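Long-range contact in homoserine dehydrogenase (Staphylococcus aureus M1064, PDB 4PG7), which probably catalyses the NAD(P)-dependent interconversion of aspartate semialdehyde and homoserine in the aspartate pathway of amino-acid biosynthesis: residues Ile177-Met189 / Ala203-Val217. Numbering follows the deposited sequence.
Sequences ILNGTSNFILSKM and AKRLGFAEADPTDDV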
loop_
_atom_site.group_PDB
_atom_site.type_symbol
_atom_site.label_atom_id
_atom_site.label_comp_id
_atom_site.label_asym_id
_atom_site.label_seq_id
_atom_site.Cartn_x
_atom_site.Cartn_y
_atom_site.Cartn_z
ATOM N N ILE A 177 -0.247 -12.040 2.814
ATOM C CA ILE A 177 0.936 -12.779 3.204
ATOM C C ILE A 177 1.401 -12.071 4.463
ATOM O O ILE A 177 1.815 -10.923 4.382
ATOM C CB ILE A 177 1.982 -12.774 2.084
ATOM C CG1 ILE A 177 1.431 -13.575 0.898
ATOM C CG2 ILE A 177 3.315 -13.314 2.590
ATOM C CD1 ILE A 177 2.167 -13.397 -0.418
ATOM N N LEU A 178 1.232 -12.733 5.621
ATOM C CA LEU A 178 1.260 -12.063 6.905
ATOM C C LEU A 178 2.327 -12.568 7.847
ATOM O O LEU A 178 2.402 -12.119 8.993
ATOM C CB LEU A 178 -0.093 -12.157 7.604
ATOM C CG LEU A 178 -1.257 -11.558 6.813
ATOM C CD1 LEU A 178 -2.558 -11.773 7.568
ATOM C CD2 LEU A 178 -1.037 -10.077 6.572
ATOM N N ASN A 179 3.175 -13.459 7.365
ATOM C CA ASN A 179 4.241 -13.967 8.193
ATOM C C ASN A 179 5.473 -14.073 7.306
ATOM O O ASN A 179 5.495 -14.848 6.360
ATOM C CB ASN A 179 3.823 -15.324 8.788
ATOM C CG ASN A 179 4.910 -15.931 9.649
ATOM O OD1 ASN A 179 5.565 -16.894 9.263
ATOM N ND2 ASN A 179 5.130 -15.330 10.808
ATOM N N GLY A 180 6.489 -13.280 7.612
ATOM C CA GLY A 180 7.725 -13.223 6.815
ATOM C C GLY A 180 8.464 -14.549 6.746
ATOM O O GLY A 180 8.958 -14.944 5.693
ATOM N N THR A 181 8.537 -15.241 7.875
ATOM C CA THR A 181 9.321 -16.489 7.953
ATOM C C THR A 181 8.747 -17.599 7.081
ATOM O O THR A 181 9.496 -18.278 6.364
ATOM C CB THR A 181 9.412 -16.973 9.412
ATOM O OG1 THR A 181 10.133 -15.994 10.176
ATOM C CG2 THR A 181 10.118 -18.312 9.491
ATOM N N SER A 182 7.429 -17.779 7.129
ATOM C CA SER A 182 6.801 -18.792 6.287
ATOM C C SER A 182 6.902 -18.471 4.817
ATOM O O SER A 182 7.106 -19.347 4.006
ATOM C CB SER A 182 5.328 -18.954 6.601
ATOM O OG SER A 182 5.142 -19.640 7.812
ATOM N N ASN A 183 6.727 -17.201 4.470
ATOM C CA ASN A 183 6.869 -16.811 3.093
ATOM C C ASN A 183 8.290 -17.008 2.614
ATOM O O ASN A 183 8.508 -17.468 1.486
ATOM C CB ASN A 183 6.448 -15.368 2.876
ATOM C CG ASN A 183 6.089 -15.107 1.440
ATOM O OD1 ASN A 183 5.304 -15.870 0.847
ATOM N ND2 ASN A 183 6.635 -14.047 0.858
ATOM N N PHE A 184 9.256 -16.674 3.456
ATOM C CA PHE A 184 10.676 -16.910 3.126
ATOM C C PHE A 184 10.920 -18.380 2.806
ATOM O O PHE A 184 11.567 -18.722 1.814
ATOM C CB PHE A 184 11.590 -16.462 4.264
ATOM C CG PHE A 184 13.063 -16.657 3.967
ATOM C CD1 PHE A 184 13.813 -15.648 3.387
ATOM C CD2 PHE A 184 13.685 -17.864 4.234
ATOM C CE1 PHE A 184 15.181 -15.839 3.077
ATOM C CE2 PHE A 184 15.030 -18.070 3.935
ATOM C CZ PHE A 184 15.774 -17.054 3.342
ATOM N N ILE A 185 10.379 -19.258 3.646
ATOM C CA ILE A 185 10.579 -20.689 3.467
ATOM C C ILE A 185 9.977 -21.158 2.157
ATOM O O ILE A 185 10.616 -21.910 1.396
ATOM C CB ILE A 185 9.997 -21.462 4.673
ATOM C CG1 ILE A 185 10.879 -21.221 5.894
ATOM C CG2 ILE A 185 9.898 -22.951 4.380
ATOM C CD1 ILE A 185 10.252 -21.576 7.226
ATOM N N LEU A 186 8.734 -20.731 1.875
ATOM C CA LEU A 186 8.095 -21.135 0.613
ATOM C C LEU A 186 8.860 -20.619 -0.624
ATOM O O LEU A 186 8.966 -21.320 -1.624
ATOM C CB LEU A 186 6.634 -20.718 0.580
ATOM C CG LEU A 186 5.705 -21.446 1.562
ATOM C CD1 LEU A 186 4.318 -20.841 1.528
ATOM C CD2 LEU A 186 5.636 -22.913 1.248
ATOM N N SER A 187 9.372 -19.395 -0.549
ATOM C CA SER A 187 10.192 -18.833 -1.630
ATOM C C SER A 187 11.465 -19.650 -1.849
ATOM O O SER A 187 11.845 -19.927 -2.970
ATOM C CB SER A 187 10.554 -17.375 -1.337
ATOM O OG SER A 187 9.389 -16.566 -1.367
ATOM N N LYS A 188 12.107 -20.035 -0.755
ATOM C CA LYS A 188 13.320 -20.847 -0.829
ATOM C C LYS A 188 13.048 -22.208 -1.474
ATOM O O LYS A 188 13.781 -22.631 -2.367
ATOM C CB LYS A 188 13.879 -21.028 0.575
ATOM C CG LYS A 188 15.200 -21.780 0.637
ATOM C CD LYS A 188 16.375 -20.954 0.138
ATOM C CE LYS A 188 16.744 -19.830 1.093
ATOM N NZ LYS A 188 18.057 -19.247 0.721
ATOM N N MET A 189 11.988 -22.881 -1.025
ATOM C CA MET A 189 11.607 -24.166 -1.587
ATOM C C MET A 189 11.393 -24.016 -3.068
ATOM O O MET A 189 11.879 -24.815 -3.876
ATOM C CB MET A 189 10.329 -24.697 -0.936
ATOM C CG MET A 189 10.474 -25.108 0.510
ATOM S SD MET A 189 8.914 -25.579 1.283
ATOM C CE MET A 189 8.580 -27.087 0.388
ATOM N N ALA A 203 16.419 -21.044 6.800
ATOM C CA ALA A 203 15.833 -19.858 7.432
ATOM C C ALA A 203 16.356 -19.646 8.856
ATOM O O ALA A 203 16.559 -18.492 9.289
ATOM C CB ALA A 203 14.324 -19.941 7.453
ATOM N N LYS A 204 16.507 -20.743 9.606
ATOM C CA LYS A 204 17.146 -20.670 10.918
ATOM C C LYS A 204 18.557 -20.106 10.823
ATOM O O LYS A 204 18.890 -19.179 11.544
ATOM C CB LYS A 204 17.186 -22.041 11.596
ATOM C CG LYS A 204 15.854 -22.418 12.212
ATOM C CD LYS A 204 15.849 -23.846 12.709
ATOM C CE LYS A 204 14.542 -24.141 13.421
ATOM N NZ LYS A 204 14.460 -25.578 13.773
ATOM N N ARG A 205 19.382 -20.653 9.939
ATOM C CA ARG A 205 20.770 -20.188 9.809
ATOM C C ARG A 205 20.871 -18.714 9.372
ATOM O O ARG A 205 21.794 -17.998 9.775
ATOM C CB ARG A 205 21.568 -21.018 8.805
ATOM C CG ARG A 205 21.837 -22.454 9.198
ATOM C CD ARG A 205 22.814 -23.153 8.267
ATOM N NE ARG A 205 22.080 -23.593 7.118
ATOM C CZ ARG A 205 21.570 -24.809 6.943
ATOM N NH1 ARG A 205 21.783 -25.796 7.807
ATOM N NH2 ARG A 205 20.887 -25.044 5.853
ATOM N N LEU A 206 19.902 -18.268 8.572
ATOM C CA LEU A 206 19.959 -16.935 8.008
ATOM C C LEU A 206 19.346 -15.883 8.905
ATOM O O LEU A 206 19.379 -14.723 8.548
ATOM C CB LEU A 206 19.303 -16.903 6.639
ATOM C CG LEU A 206 20.046 -17.643 5.550
ATOM C CD1 LEU A 206 19.218 -17.578 4.270
ATOM C CD2 LEU A 206 21.430 -17.061 5.316
ATOM N N GLY A 207 18.797 -16.277 10.055
ATOM C CA GLY A 207 18.200 -15.337 10.993
ATOM C C GLY A 207 16.678 -15.144 10.917
ATOM O O GLY A 207 16.103 -14.513 11.786
ATOM N N PHE A 208 16.012 -15.709 9.918
ATOM C CA PHE A 208 14.543 -15.522 9.757
ATOM C C PHE A 208 13.683 -16.331 10.714
ATOM O O PHE A 208 12.787 -15.793 11.383
ATOM C CB PHE A 208 14.155 -15.775 8.313
ATOM C CG PHE A 208 14.798 -14.812 7.389
ATOM C CD1 PHE A 208 14.378 -13.494 7.376
ATOM C CD2 PHE A 208 15.886 -15.172 6.627
ATOM C CE1 PHE A 208 14.989 -12.561 6.565
ATOM C CE2 PHE A 208 16.520 -14.240 5.826
ATOM C CZ PHE A 208 16.065 -12.932 5.788
ATOM N N ALA A 209 13.983 -17.610 10.841
ATOM C CA ALA A 209 13.235 -18.458 11.740
ATOM C C ALA A 209 13.985 -18.543 13.040
ATOM O O ALA A 209 15.211 -18.534 13.037
ATOM C CB ALA A 209 13.066 -19.844 11.137
ATOM N N GLU A 210 13.240 -18.694 14.135
ATOM C CA GLU A 210 13.802 -18.945 15.449
ATOM C C GLU A 210 13.882 -20.454 15.696
ATOM O O GLU A 210 13.384 -21.261 14.899
ATOM C CB GLU A 210 12.939 -18.219 16.502
ATOM C CG GLU A 210 12.956 -16.701 16.328
ATOM C CD GLU A 210 11.748 -15.989 16.923
ATOM O OE1 GLU A 210 11.123 -16.522 17.865
ATOM O OE2 GLU A 210 11.420 -14.880 16.444
ATOM N N ALA A 211 14.527 -20.835 16.798
ATOM C CA ALA A 211 14.851 -22.240 17.099
ATOM C C ALA A 211 13.620 -23.109 17.218
ATOM O O ALA A 211 13.601 -24.267 16.773
ATOM C CB ALA A 211 15.658 -22.312 18.384
ATOM N N ASP A 212 12.599 -22.566 17.866
ATOM C CA ASP A 212 11.257 -23.128 17.791
ATOM C C ASP A 212 10.499 -22.189 16.853
ATOM O O ASP A 212 10.120 -21.086 17.245
ATOM C CB ASP A 212 10.603 -23.190 19.176
ATOM C CG ASP A 212 9.199 -23.782 19.142
ATOM O OD1 ASP A 212 8.669 -24.073 18.046
ATOM O OD2 ASP A 212 8.617 -23.970 20.226
ATOM N N PRO A 213 10.309 -22.609 15.596
ATOM C CA PRO A 213 9.677 -21.740 14.634
ATOM C C PRO A 213 8.143 -21.940 14.573
ATOM O O PRO A 213 7.520 -21.372 13.699
ATOM C CB PRO A 213 10.318 -22.203 13.340
ATOM C CG PRO A 213 10.403 -23.690 13.522
ATOM C CD PRO A 213 10.553 -23.937 15.005
ATOM N N THR A 214 7.559 -22.732 15.489
ATOM C CA THR A 214 6.124 -23.114 15.490
ATOM C C THR A 214 5.159 -21.979 15.219
ATOM O O THR A 214 4.235 -22.109 14.421
ATOM C CB THR A 214 5.717 -23.741 16.861
ATOM O OG1 THR A 214 6.484 -24.909 17.079
ATOM C CG2 THR A 214 4.245 -24.109 16.913
ATOM N N ASP A 215 5.353 -20.866 15.905
ATOM C CA ASP A 215 4.458 -19.727 15.769
ATOM C C ASP A 215 4.379 -19.232 14.314
ATOM O O ASP A 215 3.324 -18.767 13.862
ATOM C CB ASP A 215 4.934 -18.601 16.678
ATOM C CG ASP A 215 3.869 -17.586 16.945
ATOM O OD1 ASP A 215 2.844 -17.956 17.547
ATOM O OD2 ASP A 215 4.064 -16.405 16.575
ATOM N N ASP A 216 5.492 -19.334 13.601
ATOM C CA ASP A 216 5.584 -18.954 12.183
ATOM C C ASP A 216 5.025 -20.047 11.281
ATOM O O ASP A 216 4.065 -19.845 10.526
ATOM C CB ASP A 216 7.058 -18.716 11.780
ATOM C CG ASP A 216 7.679 -17.535 12.489
ATOM O OD1 ASP A 216 6.964 -16.554 12.810
ATOM O OD2 ASP A 216 8.918 -17.567 12.653
ATOM N N VAL A 217 5.650 -21.206 11.393
ATOM C CA VAL A 217 5.424 -22.349 10.514
ATOM C C VAL A 217 4.034 -22.960 10.636
ATOM O O VAL A 217 3.498 -23.453 9.655
ATOM C CB VAL A 217 6.527 -23.394 10.773
ATOM C CG1 VAL A 217 6.114 -24.795 10.375
ATOM C CG2 VAL A 217 7.796 -22.969 10.047
#
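Ala203 sets its methyl against Phe184 and Ile185, and so begins a worked example of how a helical hairpin is closed: helix 180-192, which lies against strand 264-275 of the mixed sheet where Ser182 touches Leu268, is followed after a short turn by helix 196-205, which packs back against it and ends in a Schellman motif at Gly207; the chain then runs down to the N-terminal end of the first helix. Just before that glycine, Leu206 brings CD1 within 3.6 Å of Phe184 CZ, passing near the Lys188 amine, which is salt-bridged to Glu192. Phe208 follows with an offset stack on Phe184, ring centroids 4.3 Å apart and planes inclined by 24°. Phe184 can reach it because its CG lies anti to the backbone N (chi1 -179°), which sends the ring out from the helix; Phe208 CD2 sits over the ring centre. The Phe208 carbonyl also accepts a bond from Thr181 OG1 at 2.9 Å, the hydroxyl lying well above the carbonyl plane, while Thr181 CG2 meets the Ala209 methyl. Beyond the loop, short helix 214-217 delivers Asp216 to the helix start. Here Asn179 divides its amide: OD1 caps Ser182 N, and ND2 serves both Asp221 and Asp216, an arrangement that would fix the amide's rotation. The ND2 bond to Asp216 OD1, 3.0 Å long and nearly straight at 167°, leaves in the amide plane but arrives from above the carboxylate. Last, Val217 CG2 touches Ile185 CD1 at 4.0 Å.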